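Putative ABC-transporter ATP-binding protein (Alicyclobacillus acidocaldarius, PDB 1Z47) probably binds and hydrolyses ATP as the nucleotide-binding subunit of a putative sulfate ABC transporter. Local coordinates at residues R87-F99 with R158-P172. Sequence-based numbering, arbitrary orientation.
Sequences RNVGLVFQNYALF and RALAPRPQVLLFDEP
Tyr-96 and Arg-158 form a stacked cation-pi pair. The guanidinium is nearly parallel to the ring, planes 19° apart, with Arg-158 NH1 over the ring centre and 3.3 Å from Tyr-96 CG. Leu-98 CD2 touches the opposite guanidinium face. Arg-158 NH2 sits over the face of Phe-99, a second cation-pi contact, and gives a weak bond to Ala-97 O (3.3 Å). A bend at chi3 (62°), after an extended start, turns the guanidinium onto Tyr-96. Arg-158 NE donates to a water that in turn donates to Leu-91 O. With an alanine at Tyr-96, one guanidinium face would probably lose its aromatic partner and the arginine be freer to turn.

Strands 89-93 and 166-170 run parallel. Asn-88 O accepts from Val-166 N (2.8 Å) and weakly from Gln-165 N. Gly-90 pairs through both N and O with the same strand, its N to Val-166 O (2.6 Å) and its O to Leu-168 N. Val-92 N reaches Leu-168 O, and Val-92 O takes a longer bond from Asp-170 N (3.3 Å). Asp-170 CB lies over the Phe-93 ring. A second water donates to Asp-170 OD1 (2.8 Å) and weakly accepts from Asn-95 N.

Strand 198-203 continues this P-loop NTPase sheet beyond 166-170. The arginine's charge is probably met largely by pi faces.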
# COMPACT_ATOMS: atom_id res chain seq x y z
N ARG B 87 2.64 -2.52 -33.53
CA ARG B 87 2.41 -1.23 -32.89
C ARG B 87 3.69 -0.69 -32.28
O ARG B 87 4.60 -1.45 -31.95
CB ARG B 87 1.31 -1.35 -31.83
CG ARG B 87 0.01 -1.97 -32.35
CD ARG B 87 -1.12 -1.91 -31.32
NE ARG B 87 -2.35 -2.52 -31.83
CZ ARG B 87 -3.53 -2.45 -31.23
NH1 ARG B 87 -3.67 -1.78 -30.08
NH2 ARG B 87 -4.59 -3.04 -31.77
N ASN B 88 3.76 0.63 -32.14
CA ASN B 88 4.95 1.27 -31.58
C ASN B 88 4.84 1.30 -30.06
O ASN B 88 4.92 2.36 -29.43
CB ASN B 88 5.04 2.70 -32.13
CG ASN B 88 6.46 3.11 -32.47
OD1 ASN B 88 7.23 3.51 -31.60
ND2 ASN B 88 6.81 3.02 -33.75
N VAL B 89 4.68 0.12 -29.46
CA VAL B 89 4.52 0.02 -28.01
C VAL B 89 5.41 -1.04 -27.37
O VAL B 89 5.63 -2.10 -27.93
CB VAL B 89 3.07 -0.31 -27.66
CG1 VAL B 89 2.13 0.71 -28.29
CG2 VAL B 89 2.73 -1.71 -28.15
N GLY B 90 5.92 -0.73 -26.17
CA GLY B 90 6.77 -1.68 -25.47
C GLY B 90 6.05 -2.21 -24.24
O GLY B 90 5.31 -1.47 -23.61
N LEU B 91 6.28 -3.47 -23.90
CA LEU B 91 5.63 -4.08 -22.74
C LEU B 91 6.51 -4.39 -21.53
O LEU B 91 7.57 -4.99 -21.65
CB LEU B 91 4.95 -5.37 -23.18
CG LEU B 91 3.70 -5.30 -24.08
CD1 LEU B 91 3.73 -4.10 -24.99
CD2 LEU B 91 3.62 -6.59 -24.87
N VAL B 92 6.03 -3.99 -20.36
CA VAL B 92 6.70 -4.27 -19.08
C VAL B 92 5.58 -4.92 -18.27
O VAL B 92 4.90 -4.27 -17.46
CB VAL B 92 7.18 -2.98 -18.37
CG1 VAL B 92 8.04 -3.34 -17.16
CG2 VAL B 92 7.98 -2.10 -19.34
N PHE B 93 5.35 -6.20 -18.53
CA PHE B 93 4.28 -6.96 -17.88
C PHE B 93 4.74 -7.94 -16.81
O PHE B 93 5.89 -8.39 -16.80
CB PHE B 93 3.51 -7.76 -18.94
CG PHE B 93 2.51 -6.94 -19.73
CD1 PHE B 93 2.72 -5.58 -19.97
CD2 PHE B 93 1.38 -7.55 -20.28
CE1 PHE B 93 1.82 -4.85 -20.75
CE2 PHE B 93 0.47 -6.83 -21.06
CZ PHE B 93 0.70 -5.47 -21.30
N GLN B 94 3.82 -8.28 -15.91
CA GLN B 94 4.10 -9.25 -14.85
C GLN B 94 4.01 -10.60 -15.57
O GLN B 94 4.57 -11.60 -15.13
CB GLN B 94 3.03 -9.16 -13.75
CG GLN B 94 3.37 -9.95 -12.48
CD GLN B 94 2.22 -10.01 -11.48
OE1 GLN B 94 1.68 -8.98 -11.07
NE2 GLN B 94 1.84 -11.21 -11.08
N ASN B 95 3.30 -10.58 -16.70
CA ASN B 95 3.08 -11.75 -17.56
C ASN B 95 4.37 -12.14 -18.27
O ASN B 95 4.51 -13.24 -18.81
CB ASN B 95 2.01 -11.37 -18.60
CG ASN B 95 1.72 -12.48 -19.60
OD1 ASN B 95 2.62 -12.96 -20.30
ND2 ASN B 95 0.46 -12.90 -19.67
N TYR B 96 5.34 -11.23 -18.24
CA TYR B 96 6.63 -11.42 -18.88
C TYR B 96 7.60 -12.24 -18.03
O TYR B 96 7.24 -12.82 -17.00
CB TYR B 96 7.25 -10.04 -19.16
CG TYR B 96 7.85 -9.86 -20.54
CD1 TYR B 96 7.99 -8.58 -21.08
CD2 TYR B 96 8.29 -10.95 -21.29
CE1 TYR B 96 8.55 -8.38 -22.34
CE2 TYR B 96 8.85 -10.76 -22.55
CZ TYR B 96 8.98 -9.48 -23.07
OH TYR B 96 9.55 -9.28 -24.30
N ALA B 97 8.84 -12.29 -18.49
CA ALA B 97 9.89 -13.02 -17.81
C ALA B 97 11.17 -12.77 -18.59
O ALA B 97 11.21 -12.97 -19.80
CB ALA B 97 9.58 -14.50 -17.78
N LEU B 98 12.20 -12.30 -17.89
CA LEU B 98 13.47 -12.05 -18.53
C LEU B 98 13.97 -13.40 -19.04
O LEU B 98 13.60 -14.45 -18.50
CB LEU B 98 14.49 -11.48 -17.54
CG LEU B 98 14.18 -10.16 -16.83
CD1 LEU B 98 15.41 -9.76 -15.98
CD2 LEU B 98 13.86 -9.08 -17.84
N PHE B 99 14.79 -13.38 -20.08
CA PHE B 99 15.35 -14.60 -20.63
C PHE B 99 16.44 -15.02 -19.66
O PHE B 99 17.56 -14.50 -19.68
CB PHE B 99 15.89 -14.32 -22.02
CG PHE B 99 14.85 -13.73 -22.95
CD1 PHE B 99 15.19 -12.74 -23.87
CD2 PHE B 99 13.52 -14.14 -22.88
CE1 PHE B 99 14.23 -12.18 -24.72
CE2 PHE B 99 12.54 -13.59 -23.72
CZ PHE B 99 12.90 -12.61 -24.64
N ARG B 158 14.88 -3.62 -21.67
CA ARG B 158 14.53 -4.46 -22.82
C ARG B 158 13.36 -3.85 -23.59
O ARG B 158 13.39 -3.76 -24.81
CB ARG B 158 14.12 -5.87 -22.38
CG ARG B 158 13.56 -6.76 -23.48
CD ARG B 158 13.36 -8.21 -23.01
NE ARG B 158 12.37 -8.29 -21.93
CZ ARG B 158 12.05 -9.41 -21.27
NH1 ARG B 158 11.14 -9.37 -20.31
NH2 ARG B 158 12.63 -10.56 -21.57
N ALA B 159 12.33 -3.44 -22.86
CA ALA B 159 11.15 -2.84 -23.47
C ALA B 159 11.48 -1.55 -24.20
O ALA B 159 10.93 -1.28 -25.26
CB ALA B 159 10.05 -2.57 -22.40
N LEU B 160 12.39 -0.75 -23.64
CA LEU B 160 12.76 0.53 -24.22
C LEU B 160 13.77 0.52 -25.35
O LEU B 160 13.81 1.46 -26.15
CB LEU B 160 13.29 1.45 -23.13
CG LEU B 160 12.23 1.96 -22.16
CD1 LEU B 160 12.90 2.76 -21.05
CD2 LEU B 160 11.21 2.81 -22.93
N ALA B 161 14.59 -0.51 -25.40
CA ALA B 161 15.63 -0.60 -26.42
C ALA B 161 15.23 -0.11 -27.81
O ALA B 161 15.89 0.78 -28.37
CB ALA B 161 16.16 -2.04 -26.50
N PRO B 162 14.15 -0.68 -28.39
CA PRO B 162 13.64 -0.33 -29.72
C PRO B 162 13.07 1.08 -29.84
O PRO B 162 12.66 1.48 -30.93
CB PRO B 162 12.56 -1.38 -29.96
CG PRO B 162 12.96 -2.53 -29.09
CD PRO B 162 13.40 -1.82 -27.84
N ARG B 163 13.03 1.82 -28.74
CA ARG B 163 12.52 3.19 -28.76
C ARG B 163 11.00 3.19 -29.01
O ARG B 163 10.51 3.85 -29.94
CB ARG B 163 13.25 3.98 -29.86
CG ARG B 163 13.28 5.50 -29.68
CD ARG B 163 14.67 5.99 -29.28
NE ARG B 163 15.74 5.24 -29.96
CZ ARG B 163 17.04 5.47 -29.81
NH1 ARG B 163 17.93 4.73 -30.45
NH2 ARG B 163 17.45 6.46 -29.02
N PRO B 164 10.22 2.44 -28.21
CA PRO B 164 8.76 2.40 -28.41
C PRO B 164 8.12 3.76 -28.26
O PRO B 164 8.64 4.64 -27.57
CB PRO B 164 8.28 1.44 -27.31
CG PRO B 164 9.46 0.53 -27.12
CD PRO B 164 10.64 1.49 -27.16
N GLN B 165 6.97 3.93 -28.91
CA GLN B 165 6.22 5.18 -28.84
C GLN B 165 5.43 5.17 -27.52
O GLN B 165 5.32 6.19 -26.83
CB GLN B 165 5.19 5.26 -29.98
CG GLN B 165 5.64 5.90 -31.28
CD GLN B 165 4.46 6.06 -32.24
OE1 GLN B 165 3.49 6.77 -31.93
NE2 GLN B 165 4.53 5.41 -33.40
N VAL B 166 4.88 4.00 -27.22
CA VAL B 166 4.09 3.80 -26.01
C VAL B 166 4.69 2.73 -25.11
O VAL B 166 5.19 1.70 -25.56
CB VAL B 166 2.63 3.42 -26.37
CG1 VAL B 166 1.80 3.34 -25.09
CG2 VAL B 166 2.02 4.48 -27.32
N LEU B 167 4.62 2.98 -23.81
CA LEU B 167 5.14 2.08 -22.80
C LEU B 167 3.93 1.64 -21.94
O LEU B 167 3.21 2.49 -21.40
CB LEU B 167 6.16 2.85 -21.96
CG LEU B 167 7.32 2.11 -21.29
CD1 LEU B 167 8.14 1.35 -22.34
CD2 LEU B 167 8.20 3.13 -20.57
N LEU B 168 3.69 0.33 -21.87
CA LEU B 168 2.58 -0.23 -21.08
C LEU B 168 3.02 -1.07 -19.88
O LEU B 168 3.79 -2.03 -20.03
CB LEU B 168 1.71 -1.09 -21.99
CG LEU B 168 1.23 -0.39 -23.27
CD1 LEU B 168 0.39 -1.35 -24.09
CD2 LEU B 168 0.45 0.87 -22.90
N PHE B 169 2.51 -0.75 -18.68
CA PHE B 169 2.88 -1.51 -17.48
C PHE B 169 1.67 -2.26 -16.93
O PHE B 169 0.65 -1.65 -16.64
CB PHE B 169 3.41 -0.58 -16.38
CG PHE B 169 4.66 0.16 -16.76
CD1 PHE B 169 4.60 1.27 -17.60
CD2 PHE B 169 5.90 -0.27 -16.30
CE1 PHE B 169 5.76 1.94 -17.97
CE2 PHE B 169 7.07 0.39 -16.66
CZ PHE B 169 7.00 1.50 -17.50
N ASP B 170 1.75 -3.58 -16.80
CA ASP B 170 0.63 -4.33 -16.24
C ASP B 170 0.98 -4.86 -14.85
O ASP B 170 1.36 -6.03 -14.71
CB ASP B 170 0.24 -5.49 -17.14
CG ASP B 170 -1.10 -6.11 -16.77
OD1 ASP B 170 -1.46 -7.14 -17.37
OD2 ASP B 170 -1.82 -5.56 -15.88
N GLU B 171 0.86 -4.00 -13.83
CA GLU B 171 1.14 -4.35 -12.43
C GLU B 171 2.39 -5.22 -12.32
O GLU B 171 2.40 -6.23 -11.61
CB GLU B 171 -0.05 -5.11 -11.82
CG GLU B 171 -0.26 -6.49 -12.45
CD GLU B 171 -1.28 -7.34 -11.71
OE1 GLU B 171 -1.06 -7.64 -10.51
OE2 GLU B 171 -2.29 -7.72 -12.34
N PRO B 172 3.47 -4.82 -13.01
CA PRO B 172 4.72 -5.60 -12.98
C PRO B 172 5.37 -5.74 -11.59
O PRO B 172 6.22 -6.61 -11.39
CB PRO B 172 5.62 -4.85 -13.96
CG PRO B 172 5.17 -3.42 -13.77
CD PRO B 172 3.66 -3.57 -13.76
O HOH W 1 10.35 -6.08 -20.99
O HOH W 2 0.69 -8.86 -17.08